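PDB 6QK4: membrane-bound lytic murein transglycosylase A from Burkholderia pseudomallei, which probably cleaves the beta-1,4 linkage between N-acetylmuramic acid and N-acetylglucosamine in peptidoglycan, forming a 1,6-anhydro bond in the muramic acid residue. Local coordinates for residues A[31-36]-A[285-290]; A[37-42]-A[299-304]; A[127-132]-A[148-153]; A[139-144]-A[237-242]. One frame throughout, in Å; residues are numbered along the deposited sequence.

From the N terminus, the loop after strand 25-27 is held twice. Residues 31-36 meet residues 285-290 of strand 285-291 in contact 1, and residues 37-42 meet residues 299-304 of the adjacent antiparallel strand 298-307 in contact 2; the two long loops cross, their centres about 8 Å apart. Both tie the N-terminal part to the 3D domain. Contacts 3 and 4 lie within both loops, in the MltA-specific insert across the chain's centre, contact 3 centred about 51 Å from contact 1. Contact 3 closes the short excursion through helix 141-147, while contact 4 joins that helix's start to the loop entering strand 240-244 and the strand's first residues; they cross and share packing round Phe-241.

Contact 1: residues A[31-36]-A[285-290]; sequences QQVPGW and PVFLQT
Phe-287 projects from strand 285-291 of the 3D domain, related to double-psi beta barrels, into the type II beta turn Val-33 to Trp-36. Its ring and the indole of Trp-36 form an offset edge-to-face pair, with the six-membered ring centroids 5.6 Å apart and the planes at 75°. The indole supplies the edge, its CE3 reaching Phe-287 CE1 at 3.6 Å, while the phenyl supplies the face. Phe-287 CG stands anti to the backbone N (chi1 -166°), which carries the ring away from the strand and into the turn. Val-33 meets the ring at the ortho carbon para to CE1, with CG1 3.5 Å from Phe-287 CD2. The far end of the phenyl meets backbone: Gly-35 O lies 3.4 Å from Phe-287 CZ. Gly-35 has a phi of 111°, a conformation that suits glycine at this turn position. Outside the pair, Trp-36 NE1 is hydrogen-bonded to Glu-84, and Arg-80 makes a cation-pi contact with the indole. Farther along the strand, the extended Gln-289 side chain crosses Pro-34 at about a right angle; its NE2 is bonded to Ala-13 O, and its OE1 lies 3.9 Å from Pro-34 CG.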
loop_
_atom_site.group_PDB
_atom_site.type_symbol
_atom_site.label_atom_id
_atom_site.label_comp_id
_atom_site.label_asym_id
_atom_site.label_seq_id
_atom_site.Cartn_x
_atom_site.Cartn_y
_atom_site.Cartn_z
ATOM N N GLN A 31 27.775 9.197 5.859
ATOM C CA GLN A 31 27.653 10.442 6.593
ATOM C C GLN A 31 26.976 11.541 5.773
ATOM O O GLN A 31 26.559 12.562 6.336
ATOM C CB GLN A 31 29.088 10.878 7.020
ATOM C CG GLN A 31 29.207 12.191 7.847
ATOM C CD GLN A 31 29.310 13.502 6.979
ATOM O OE1 GLN A 31 29.474 13.444 5.747
ATOM N NE2 GLN A 31 29.219 14.680 7.637
ATOM N N GLN A 32 26.854 11.369 4.445
ATOM C CA GLN A 32 26.146 12.320 3.605
ATOM C C GLN A 32 24.698 11.940 3.341
ATOM O O GLN A 32 23.992 12.727 2.685
ATOM C CB GLN A 32 26.843 12.508 2.265
ATOM C CG GLN A 32 28.229 13.149 2.493
ATOM C CD GLN A 32 29.021 13.136 1.288
ATOM O OE1 GLN A 32 29.591 12.114 0.922
ATOM N NE2 GLN A 32 29.093 14.299 0.613
ATOM N N VAL A 33 24.220 10.826 3.906
ATOM C CA VAL A 33 22.769 10.551 3.769
ATOM C C VAL A 33 22.041 11.236 4.919
ATOM O O VAL A 33 22.110 10.787 6.072
ATOM C CB VAL A 33 22.525 9.036 3.724
ATOM C CG1 VAL A 33 20.968 8.667 3.623
ATOM C CG2 VAL A 33 23.320 8.412 2.599
ATOM N N PRO A 34 21.347 12.345 4.657
ATOM C CA PRO A 34 20.664 13.059 5.719
ATOM C C PRO A 34 19.414 12.255 6.025
ATOM O O PRO A 34 18.628 11.868 5.140
ATOM C CB PRO A 34 20.356 14.425 5.096
ATOM C CG PRO A 34 20.266 14.143 3.633
ATOM C CD PRO A 34 21.111 12.933 3.328
ATOM N N GLY A 35 19.314 11.895 7.233
ATOM C CA GLY A 35 18.212 11.108 7.680
ATOM C C GLY A 35 18.617 9.712 8.052
ATOM O O GLY A 35 17.879 9.071 8.787
ATOM N N TRP A 36 19.820 9.269 7.683
ATOM C CA TRP A 36 20.188 7.868 7.970
ATOM C C TRP A 36 20.051 7.572 9.466
ATOM O O TRP A 36 19.547 6.518 9.856
ATOM C CB TRP A 36 21.610 7.600 7.469
ATOM C CG TRP A 36 22.238 6.295 7.801
ATOM C CD1 TRP A 36 23.421 6.069 8.472
ATOM C CD2 TRP A 36 21.746 5.016 7.404
ATOM N NE1 TRP A 36 23.689 4.714 8.488
ATOM C CE2 TRP A 36 22.641 4.049 7.875
ATOM C CE3 TRP A 36 20.579 4.601 6.743
ATOM C CZ2 TRP A 36 22.451 2.660 7.694
ATOM C CZ3 TRP A 36 20.412 3.181 6.506
ATOM C CH2 TRP A 36 21.331 2.245 6.981
ATOM N N PRO A 285 17.676 -1.844 -2.511
ATOM C CA PRO A 285 17.334 -1.108 -1.283
ATOM C C PRO A 285 17.444 0.387 -1.555
ATOM O O PRO A 285 18.300 0.829 -2.316
ATOM C CB PRO A 285 18.417 -1.550 -0.271
ATOM C CG PRO A 285 19.188 -2.707 -1.000
ATOM C CD PRO A 285 19.057 -2.376 -2.487
ATOM N N VAL A 286 16.564 1.176 -0.930
ATOM C CA VAL A 286 16.433 2.605 -1.204
ATOM C C VAL A 286 16.329 3.300 0.150
ATOM O O VAL A 286 15.491 2.920 0.978
ATOM C CB VAL A 286 15.165 2.955 -2.017
ATOM C CG1 VAL A 286 15.107 4.495 -2.314
ATOM C CG2 VAL A 286 15.148 2.181 -3.344
ATOM N N PHE A 287 17.156 4.349 0.375
ATOM C CA PHE A 287 16.915 5.160 1.553
ATOM C C PHE A 287 16.007 6.296 1.121
ATOM O O PHE A 287 16.343 7.025 0.172
ATOM C CB PHE A 287 18.210 5.685 2.209
ATOM C CG PHE A 287 17.900 6.225 3.593
ATOM C CD1 PHE A 287 17.670 5.341 4.633
ATOM C CD2 PHE A 287 17.669 7.580 3.802
ATOM C CE1 PHE A 287 17.324 5.759 5.862
ATOM C CE2 PHE A 287 17.269 8.043 5.093
ATOM C CZ PHE A 287 17.056 7.120 6.113
ATOM N N LEU A 288 14.825 6.378 1.752
ATOM C CA LEU A 288 13.773 7.297 1.373
ATOM C C LEU A 288 13.678 8.409 2.420
ATOM O O LEU A 288 13.498 8.127 3.592
ATOM C CB LEU A 288 12.439 6.514 1.254
ATOM C CG LEU A 288 11.252 7.280 0.694
ATOM C CD1 LEU A 288 11.523 7.840 -0.705
ATOM C CD2 LEU A 288 9.996 6.343 0.668
ATOM N N GLN A 289 13.750 9.659 1.967
ATOM C CA GLN A 289 13.544 10.813 2.830
ATOM C C GLN A 289 12.287 11.508 2.345
ATOM O O GLN A 289 12.228 11.918 1.181
ATOM C CB GLN A 289 14.754 11.732 2.728
ATOM C CG GLN A 289 14.541 13.045 3.580
ATOM C CD GLN A 289 15.772 13.934 3.496
ATOM O OE1 GLN A 289 16.573 13.822 2.549
ATOM N NE2 GLN A 289 15.943 14.795 4.481
ATOM N N THR A 290 11.285 11.620 3.222
ATOM C CA THR A 290 9.986 12.182 2.819
ATOM C C THR A 290 9.293 12.723 4.098
ATOM O O THR A 290 9.979 13.052 5.076
ATOM C CB THR A 290 9.195 11.146 1.978
ATOM O OG1 THR A 290 7.995 11.775 1.529
ATOM C CG2 THR A 290 8.749 9.906 2.800
#

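Contact 2: residues A[37-42]-A[299-304]; sequences QDDSLI and LNRLVF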
loop_
_atom_site.group_PDB
_atom_site.type_symbol
_atom_site.label_atom_id
_atom_site.label_comp_id
_atom_site.label_asym_id
_atom_site.label_seq_id
_atom_site.Cartn_x
_atom_site.Cartn_y
_atom_site.Cartn_z
ATOM N N GLN A 37 20.535 8.469 10.335
ATOM C CA GLN A 37 20.437 8.177 11.769
ATOM C C GLN A 37 19.035 8.330 12.325
ATOM O O GLN A 37 18.774 7.858 13.451
ATOM C CB GLN A 37 21.390 9.105 12.541
ATOM C CG GLN A 37 22.787 8.969 12.021
ATOM C CD GLN A 37 23.453 7.668 12.427
ATOM O OE1 GLN A 37 22.932 6.887 13.200
ATOM N NE2 GLN A 37 24.656 7.446 11.908
ATOM N N ASP A 38 18.115 8.987 11.580
ATOM C CA ASP A 38 16.737 9.163 12.025
ATOM C C ASP A 38 15.895 7.881 11.887
ATOM O O ASP A 38 14.870 7.716 12.589
ATOM C CB ASP A 38 16.134 10.296 11.221
ATOM C CG ASP A 38 16.758 11.627 11.535
ATOM O OD1 ASP A 38 16.867 11.943 12.762
ATOM O OD2 ASP A 38 17.047 12.365 10.544
ATOM N N ASP A 39 16.328 6.956 11.060
ATOM C CA ASP A 39 15.612 5.696 10.925
ATOM C C ASP A 39 16.065 4.727 12.023
ATOM O O ASP A 39 17.267 4.441 12.162
ATOM C CB ASP A 39 15.887 5.116 9.531
ATOM C CG ASP A 39 15.047 3.830 9.253
ATOM O OD1 ASP A 39 14.213 3.444 10.109
ATOM O OD2 ASP A 39 15.232 3.242 8.176
ATOM N N SER A 40 15.098 4.262 12.829
ATOM C CA SER A 40 15.393 3.263 13.846
ATOM C C SER A 40 15.934 1.993 13.247
ATOM O O SER A 40 16.640 1.234 13.937
ATOM C CB SER A 40 14.123 2.905 14.607
ATOM O OG SER A 40 13.177 2.237 13.743
ATOM N N LEU A 41 15.579 1.718 11.978
ATOM C CA LEU A 41 15.850 0.474 11.226
ATOM C C LEU A 41 15.016 -0.701 11.718
ATOM O O LEU A 41 15.186 -1.804 11.197
ATOM C CB LEU A 41 17.352 0.066 11.238
ATOM C CG LEU A 41 18.257 1.060 10.503
ATOM C CD1 LEU A 41 19.715 0.652 10.690
ATOM C CD2 LEU A 41 17.907 1.120 8.992
ATOM N N ILE A 42 14.057 -0.473 12.633
ATOM C CA ILE A 42 13.215 -1.570 13.119
ATOM C C ILE A 42 12.335 -2.080 11.985
ATOM O O ILE A 42 11.635 -1.301 11.339
ATOM C CB ILE A 42 12.333 -1.138 14.285
ATOM C CG1 ILE A 42 13.195 -0.759 15.512
ATOM C CG2 ILE A 42 11.376 -2.308 14.627
ATOM C CD1 ILE A 42 12.424 0.026 16.502
ATOM N N LEU A 299 9.929 11.711 7.609
ATOM C CA LEU A 299 9.848 10.250 7.511
ATOM C C LEU A 299 11.088 9.814 6.733
ATOM O O LEU A 299 11.202 10.083 5.532
ATOM C CB LEU A 299 8.551 9.820 6.811
ATOM C CG LEU A 299 8.427 8.290 6.599
ATOM C CD1 LEU A 299 8.486 7.589 7.920
ATOM C CD2 LEU A 299 6.992 8.164 6.020
ATOM N N ASN A 300 12.072 9.271 7.448
ATOM C CA ASN A 300 13.322 8.822 6.850
ATOM C C ASN A 300 13.415 7.313 7.004
ATOM O O ASN A 300 13.425 6.809 8.130
ATOM C CB ASN A 300 14.507 9.487 7.568
ATOM C CG ASN A 300 14.647 10.965 7.178
ATOM O OD1 ASN A 300 15.194 11.287 6.124
ATOM N ND2 ASN A 300 14.186 11.855 8.048
ATOM N N ARG A 301 13.421 6.567 5.886
ATOM C CA ARG A 301 13.131 5.131 6.030
ATOM C C ARG A 301 13.953 4.354 5.003
ATOM O O ARG A 301 13.897 4.693 3.807
ATOM C CB ARG A 301 11.639 4.783 5.720
ATOM C CG ARG A 301 10.644 4.514 6.874
ATOM C CD ARG A 301 10.912 3.237 7.468
ATOM N NE ARG A 301 9.964 2.646 8.400
ATOM C CZ ARG A 301 10.085 2.652 9.723
ATOM N NH1 ARG A 301 11.012 3.407 10.321
ATOM N NH2 ARG A 301 9.233 1.949 10.454
ATOM N N LEU A 302 14.690 3.332 5.447
ATOM C CA LEU A 302 15.303 2.370 4.533
ATOM C C LEU A 302 14.227 1.386 4.113
ATOM O O LEU A 302 13.610 0.734 4.958
ATOM C CB LEU A 302 16.460 1.633 5.205
ATOM C CG LEU A 302 17.159 0.589 4.296
ATOM C CD1 LEU A 302 17.828 1.183 3.042
ATOM C CD2 LEU A 302 18.164 -0.159 5.141
ATOM N N VAL A 303 13.985 1.315 2.807
ATOM C CA VAL A 303 12.959 0.455 2.233
ATOM C C VAL A 303 13.602 -0.369 1.110
ATOM O O VAL A 303 14.774 -0.175 0.704
ATOM C CB VAL A 303 11.772 1.279 1.695
ATOM C CG1 VAL A 303 11.168 2.162 2.855
ATOM C CG2 VAL A 303 12.232 2.248 0.584
ATOM N N PHE A 304 12.805 -1.310 0.573
ATOM C CA PHE A 304 13.313 -2.170 -0.513
ATOM C C PHE A 304 12.340 -2.127 -1.671
ATOM O O PHE A 304 11.132 -2.183 -1.456
ATOM C CB PHE A 304 13.479 -3.619 -0.032
ATOM C CG PHE A 304 14.599 -3.780 0.966
ATOM C CD1 PHE A 304 14.367 -3.499 2.286
ATOM C CD2 PHE A 304 15.848 -4.284 0.551
ATOM C CE1 PHE A 304 15.428 -3.648 3.216
ATOM C CE2 PHE A 304 16.917 -4.436 1.455
ATOM C CZ PHE A 304 16.669 -4.079 2.801
#
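An Asx turn begun by Asp-39, followed at once by an ST turn begun by Ser-40, presents the loop 37-42 to residues 299-304 of strand 298-307 in the 3D domain. The Asp-39 carboxylate spans the junction. Its CG is anti to the backbone N (chi1 -175°), which sends the group across to the strand, where OD2 accepts a nearly straight hydrogen bond from Leu-302 N at 2.8 Å. That donor stands above the carboxylate plane, 35° out of it. The other oxygen, OD1, closes the Asx turn by accepting from Leu-41 N at 2.9 Å, a donor still farther above the plane. OD1 also forms a salt bridge with Arg-301 NH1 at 3.2 Å; the two side chains cross at about a right angle. Arg-301 starts from the other side of the strand, and a bend at chi2 brings its guanidinium round to the loop. Arg-271 adds a second salt bridge, to Asp-39 OD2, and also binds Leu-302 O and Ile-42 O, so the carboxylate probably offsets the closeness of the two arginines. Beside this polar centre, Leu-41 CD2 packs against Leu-302 CD2 at 4.1 Å. Asp-38 and Asn-300, one residue before Asp-39 and Arg-301, lie side by side and point the same way; both bond to Ala-13, through Asp-38 OD2 and Asn-300 ND2. In the ST turn, Ser-40 OG accepts from Ile-42 N at 3.1 Å.

Contact 3: residues A[127-132]-A[148-153]; sequences RWPAGY and GALSGN
The side-chain amide of Asn-153 takes Ala-130 N from above its carbonyl plane, 45° out of it, in a hydrogen bond to OD1 of 3.1 Å. The neighbouring flat group, the Trp-128 indole, has Pro-129 CD over one face near its rim and Tyr-132 O in plane at its edge. The same proline lies against the amide, with Pro-129 CA 3.5 Å from Asn-153 OD1 and Pro-129 CB 3.8 Å from Asn-153 ND2. The Asn-153 CG is anti to its carbonyl carbon (chi1 -68°), which turns the amide to the 127-132 loop. ND2 makes a weak bond back to Leu-150 O, within the type II turn from Leu-150 to Asn-153. A second link runs between backbones: Arg-127 N donates to Asn-153 O at 2.9 Å. Pro-129 and Leu-150 lie side by side, and Pro-129 CG touches Leu-150 CD2 at 3.6 Å. The contact thus joins the two ends of the segment containing helix 141-147, between the end of strand 123-126 and the start of its antiparallel neighbour, strand 154-158; Phe-241 of strand 240-244 packs against both Pro-129 and Leu-150.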
loop_
_atom_site.group_PDB
_atom_site.type_symbol
_atom_site.label_atom_id
_atom_site.label_comp_id
_atom_site.label_asym_id
_atom_site.label_seq_id
_atom_site.Cartn_x
_atom_site.Cartn_y
_atom_site.Cartn_z
ATOM N N ARG A 127 -19.473 -12.058 -6.526
ATOM C CA ARG A 127 -18.844 -12.393 -7.799
ATOM C C ARG A 127 -19.603 -11.740 -8.950
ATOM O O ARG A 127 -20.729 -11.243 -8.792
ATOM C CB ARG A 127 -18.838 -13.897 -8.056
ATOM C CG ARG A 127 -18.259 -14.724 -6.967
ATOM C CD ARG A 127 -18.388 -16.223 -7.295
ATOM N NE ARG A 127 -19.054 -16.942 -6.210
ATOM C CZ ARG A 127 -18.441 -17.782 -5.371
ATOM N NH1 ARG A 127 -17.136 -18.034 -5.486
ATOM N NH2 ARG A 127 -19.139 -18.376 -4.410
ATOM N N TRP A 128 -18.993 -11.771 -10.132
ATOM C CA TRP A 128 -19.729 -11.342 -11.313
ATOM C C TRP A 128 -20.998 -12.201 -11.442
ATOM O O TRP A 128 -20.931 -13.429 -11.298
ATOM C CB TRP A 128 -18.848 -11.446 -12.562
ATOM C CG TRP A 128 -19.532 -10.948 -13.804
ATOM C CD1 TRP A 128 -20.254 -11.699 -14.691
ATOM C CD2 TRP A 128 -19.580 -9.597 -14.289
ATOM N NE1 TRP A 128 -20.737 -10.905 -15.697
ATOM C CE2 TRP A 128 -20.345 -9.611 -15.477
ATOM C CE3 TRP A 128 -19.050 -8.385 -13.842
ATOM C CZ2 TRP A 128 -20.584 -8.464 -16.230
ATOM C CZ3 TRP A 128 -19.286 -7.240 -14.586
ATOM C CH2 TRP A 128 -20.063 -7.286 -15.770
ATOM N N PRO A 129 -22.166 -11.597 -11.647
ATOM C CA PRO A 129 -23.416 -12.367 -11.594
ATOM C C PRO A 129 -23.508 -13.318 -12.779
ATOM O O PRO A 129 -23.317 -12.914 -13.932
ATOM C CB PRO A 129 -24.506 -11.292 -11.653
ATOM C CG PRO A 129 -23.839 -10.016 -11.351
ATOM C CD PRO A 129 -22.400 -10.167 -11.831
ATOM N N ALA A 130 -23.778 -14.591 -12.483
ATOM C CA ALA A 130 -23.823 -15.607 -13.537
ATOM C C ALA A 130 -24.888 -15.282 -14.590
ATOM O O ALA A 130 -24.703 -15.548 -15.789
ATOM C CB ALA A 130 -24.070 -16.985 -12.922
ATOM N N GLY A 131 -26.005 -14.698 -14.165
ATOM C CA GLY A 131 -27.013 -14.266 -15.114
ATOM C C GLY A 131 -26.633 -12.955 -15.775
ATOM O O GLY A 131 -27.376 -11.966 -15.692
ATOM N N TYR A 132 -25.475 -12.932 -16.431
ATOM C CA TYR A 132 -25.031 -11.702 -17.064
ATOM C C TYR A 132 -23.790 -11.982 -17.895
ATOM O O TYR A 132 -23.026 -12.909 -17.606
ATOM C CB TYR A 132 -24.753 -10.616 -16.026
ATOM C CG TYR A 132 -25.126 -9.240 -16.493
ATOM C CD1 TYR A 132 -24.249 -8.506 -17.279
ATOM C CD2 TYR A 132 -26.356 -8.669 -16.157
ATOM C CE1 TYR A 132 -24.571 -7.223 -17.714
ATOM C CE2 TYR A 132 -26.697 -7.377 -16.593
ATOM C CZ TYR A 132 -25.796 -6.656 -17.377
ATOM O OH TYR A 132 -26.096 -5.376 -17.824
ATOM N N GLY A 148 -32.479 -7.979 -7.619
ATOM C CA GLY A 148 -32.351 -9.407 -7.405
ATOM C C GLY A 148 -31.261 -10.096 -8.223
ATOM O O GLY A 148 -30.933 -11.267 -7.952
ATOM N N ALA A 149 -30.709 -9.410 -9.221
ATOM C CA ALA A 149 -29.655 -9.963 -10.052
ATOM C C ALA A 149 -28.433 -10.405 -9.250
ATOM O O ALA A 149 -27.686 -11.272 -9.724
ATOM C CB ALA A 149 -29.263 -8.927 -11.104
ATOM N N LEU A 150 -28.205 -9.862 -8.051
ATOM C CA LEU A 150 -27.014 -10.290 -7.298
ATOM C C LEU A 150 -27.256 -11.485 -6.381
ATOM O O LEU A 150 -26.289 -12.168 -6.002
ATOM C CB LEU A 150 -26.465 -9.127 -6.470
ATOM C CG LEU A 150 -26.044 -7.893 -7.278
ATOM C CD1 LEU A 150 -25.432 -6.830 -6.359
ATOM C CD2 LEU A 150 -25.134 -8.194 -8.477
ATOM N N SER A 151 -28.513 -11.782 -6.051
ATOM C CA SER A 151 -28.827 -12.868 -5.128
ATOM C C SER A 151 -28.231 -14.189 -5.599
ATOM O O SER A 151 -28.278 -14.516 -6.789
ATOM C CB SER A 151 -30.342 -13.018 -4.998
ATOM O OG SER A 151 -30.919 -11.788 -4.618
ATOM N N GLY A 152 -27.657 -14.949 -4.657
ATOM C CA GLY A 152 -26.983 -16.185 -4.972
ATOM C C GLY A 152 -25.601 -16.033 -5.562
ATOM O O GLY A 152 -24.946 -17.046 -5.809
ATOM N N ASN A 153 -25.132 -14.806 -5.823
ATOM C CA ASN A 153 -23.793 -14.604 -6.352
ATOM C C ASN A 153 -22.823 -14.132 -5.275
ATOM O O ASN A 153 -21.792 -13.529 -5.593
ATOM C CB ASN A 153 -23.837 -13.618 -7.519
ATOM C CG ASN A 153 -24.558 -14.192 -8.743
ATOM O OD1 ASN A 153 -24.028 -15.061 -9.443
ATOM N ND2 ASN A 153 -25.766 -13.712 -8.989
#

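Contact 4: residues A[139-144]-A[237-242]; sequences PARAQL and PRFVFF
Arg-141 grips the backbone of 237-242 at two points. Its N donates to Pro-237 O at 2.9 Å, and its guanidinium reaches past it to Arg-238 O, which receives NH2 at 2.8 Å and NE in a weak, strongly bent bond. One edge carbon of Phe-239, CD1, sits over the centre of one guanidinium face, 3.8 Å from Arg-141 NH1, the ring plane tilted 55° from it. A bend at chi3 (-45°) in the otherwise extended arginine turns the group back to the carbonyl. Leu-144, one turn along, touches two rings with one methyl: CD2 is 3.8 Å from Phe-239 CD2 and from Phe-241 CZ, where the rings adjoin. Phe-241 in turn has Phe-239 CD2 over one face, near the rim. This joins the N-terminal end of helix 141-147 to the loop leading into strand 240-244, and to Phe-241 of that strand, in the MltA-specific insert. Ala-140, at the N-cap position, accepts through O from Gln-143 N and Leu-144 N, and its CB meets Pro-237 CB at 3.7 Å. In the second shell, Asn-236 O takes a bond from Arg-141 NE and Gln-168 OE1 one from NH2. Asn-191 ND2 bonds to both Pro-139 O and Pro-237 O.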
loop_
_atom_site.group_PDB
_atom_site.type_symbol
_atom_site.label_atom_id
_atom_site.label_comp_id
_atom_site.label_asym_id
_atom_site.label_seq_id
_atom_site.Cartn_x
_atom_site.Cartn_y
_atom_site.Cartn_z
ATOM N N PRO A 139 -27.004 -1.438 -14.328
ATOM C CA PRO A 139 -27.434 -0.202 -13.679
ATOM C C PRO A 139 -26.542 0.149 -12.499
ATOM O O PRO A 139 -25.729 -0.643 -12.033
ATOM C CB PRO A 139 -28.851 -0.524 -13.206
ATOM C CG PRO A 139 -28.834 -2.016 -12.991
ATOM C CD PRO A 139 -27.949 -2.543 -14.099
ATOM N N ALA A 140 -26.746 1.378 -12.021
ATOM C CA ALA A 140 -26.160 1.890 -10.783
ATOM C C ALA A 140 -26.334 0.919 -9.611
ATOM O O ALA A 140 -27.319 0.179 -9.530
ATOM C CB ALA A 140 -26.819 3.222 -10.437
ATOM N N ARG A 141 -25.389 1.001 -8.654
ATOM C CA ARG A 141 -25.410 0.214 -7.416
ATOM C C ARG A 141 -26.792 0.085 -6.781
ATOM O O ARG A 141 -27.227 -1.012 -6.402
ATOM C CB ARG A 141 -24.393 0.849 -6.421
ATOM C CG ARG A 141 -24.628 0.571 -4.890
ATOM C CD ARG A 141 -23.691 1.402 -3.927
ATOM N NE ARG A 141 -22.246 1.396 -4.387
ATOM C CZ ARG A 141 -21.287 0.577 -3.910
ATOM N NH1 ARG A 141 -21.566 -0.280 -2.931
ATOM N NH2 ARG A 141 -20.043 0.609 -4.405
ATOM N N ALA A 142 -27.521 1.193 -6.687
ATOM C CA ALA A 142 -28.740 1.160 -5.907
ATOM C C ALA A 142 -29.771 0.257 -6.558
ATOM O O ALA A 142 -30.523 -0.417 -5.853
ATOM C CB ALA A 142 -29.279 2.575 -5.739
ATOM N N GLN A 143 -29.778 0.201 -7.892
ATOM C CA GLN A 143 -30.760 -0.620 -8.597
ATOM C C GLN A 143 -30.240 -2.031 -8.781
ATOM O O GLN A 143 -31.015 -2.983 -8.714
ATOM C CB GLN A 143 -31.106 -0.005 -9.948
ATOM C CG GLN A 143 -32.136 1.163 -9.834
ATOM C CD GLN A 143 -31.653 2.331 -8.982
ATOM O OE1 GLN A 143 -32.319 2.727 -8.004
ATOM N NE2 GLN A 143 -30.517 2.924 -9.366
ATOM N N LEU A 144 -28.926 -2.168 -9.000
ATOM C CA LEU A 144 -28.311 -3.484 -9.026
ATOM C C LEU A 144 -28.633 -4.262 -7.750
ATOM O O LEU A 144 -29.042 -5.434 -7.805
ATOM C CB LEU A 144 -26.796 -3.314 -9.204
ATOM C CG LEU A 144 -25.963 -4.523 -9.509
ATOM C CD1 LEU A 144 -26.436 -5.156 -10.775
ATOM C CD2 LEU A 144 -24.539 -3.995 -9.660
ATOM N N PRO A 237 -22.790 5.400 -7.695
ATOM C CA PRO A 237 -23.383 4.430 -8.631
ATOM C C PRO A 237 -22.444 3.302 -9.008
ATOM O O PRO A 237 -22.918 2.233 -9.429
ATOM C CB PRO A 237 -23.771 5.284 -9.851
ATOM C CG PRO A 237 -22.965 6.514 -9.747
ATOM C CD PRO A 237 -22.639 6.748 -8.278
ATOM N N ARG A 238 -21.134 3.480 -8.852
ATOM C CA ARG A 238 -20.225 2.409 -9.225
ATOM C C ARG A 238 -20.332 1.229 -8.259
ATOM O O ARG A 238 -20.539 1.412 -7.050
ATOM C CB ARG A 238 -18.791 2.939 -9.266
ATOM C CG ARG A 238 -17.841 1.992 -9.932
ATOM C CD ARG A 238 -16.493 2.649 -10.031
ATOM N NE ARG A 238 -15.550 1.872 -10.826
ATOM C CZ ARG A 238 -15.616 1.706 -12.151
ATOM N NH1 ARG A 238 -16.612 2.243 -12.864
ATOM N NH2 ARG A 238 -14.690 0.981 -12.769
ATOM N N PHE A 239 -20.209 0.023 -8.815
ATOM C CA PHE A 239 -20.271 -1.254 -8.094
ATOM C C PHE A 239 -19.201 -2.209 -8.617
ATOM O O PHE A 239 -19.181 -2.537 -9.809
ATOM C CB PHE A 239 -21.656 -1.926 -8.214
ATOM C CG PHE A 239 -21.910 -2.928 -7.135
ATOM C CD1 PHE A 239 -22.401 -2.507 -5.894
ATOM C CD2 PHE A 239 -21.577 -4.260 -7.316
ATOM C CE1 PHE A 239 -22.611 -3.443 -4.874
ATOM C CE2 PHE A 239 -21.752 -5.200 -6.302
ATOM C CZ PHE A 239 -22.255 -4.779 -5.071
ATOM N N VAL A 240 -18.367 -2.739 -7.718
ATOM C CA VAL A 240 -17.239 -3.573 -8.104
ATOM C C VAL A 240 -17.474 -4.995 -7.628
ATOM O O VAL A 240 -17.920 -5.215 -6.498
ATOM C CB VAL A 240 -15.941 -2.985 -7.522
ATOM C CG1 VAL A 240 -14.736 -3.927 -7.716
ATOM C CG2 VAL A 240 -15.711 -1.574 -8.083
ATOM N N PHE A 241 -17.173 -5.961 -8.499
ATOM C CA PHE A 241 -17.295 -7.381 -8.236
ATOM C C PHE A 241 -15.919 -7.967 -7.980
ATOM O O PHE A 241 -14.899 -7.342 -8.265
ATOM C CB PHE A 241 -17.933 -8.095 -9.413
ATOM C CG PHE A 241 -19.291 -7.562 -9.750
ATOM C CD1 PHE A 241 -20.391 -8.003 -9.044
ATOM C CD2 PHE A 241 -19.438 -6.584 -10.721
ATOM C CE1 PHE A 241 -21.677 -7.510 -9.342
ATOM C CE2 PHE A 241 -20.689 -6.083 -11.027
ATOM C CZ PHE A 241 -21.814 -6.550 -10.337
ATOM N N PHE A 242 -15.910 -9.178 -7.452
ATOM C CA PHE A 242 -14.673 -9.804 -6.995
ATOM C C PHE A 242 -14.564 -11.236 -7.497
ATOM O O PHE A 242 -15.559 -11.901 -7.803
ATOM C CB PHE A 242 -14.595 -9.819 -5.461
ATOM C CG PHE A 242 -14.547 -8.453 -4.873
ATOM C CD1 PHE A 242 -13.329 -7.772 -4.804
ATOM C CD2 PHE A 242 -15.694 -7.827 -4.420
ATOM C CE1 PHE A 242 -13.278 -6.454 -4.268
ATOM C CE2 PHE A 242 -15.664 -6.520 -3.877
ATOM C CZ PHE A 242 -14.466 -5.841 -3.805
#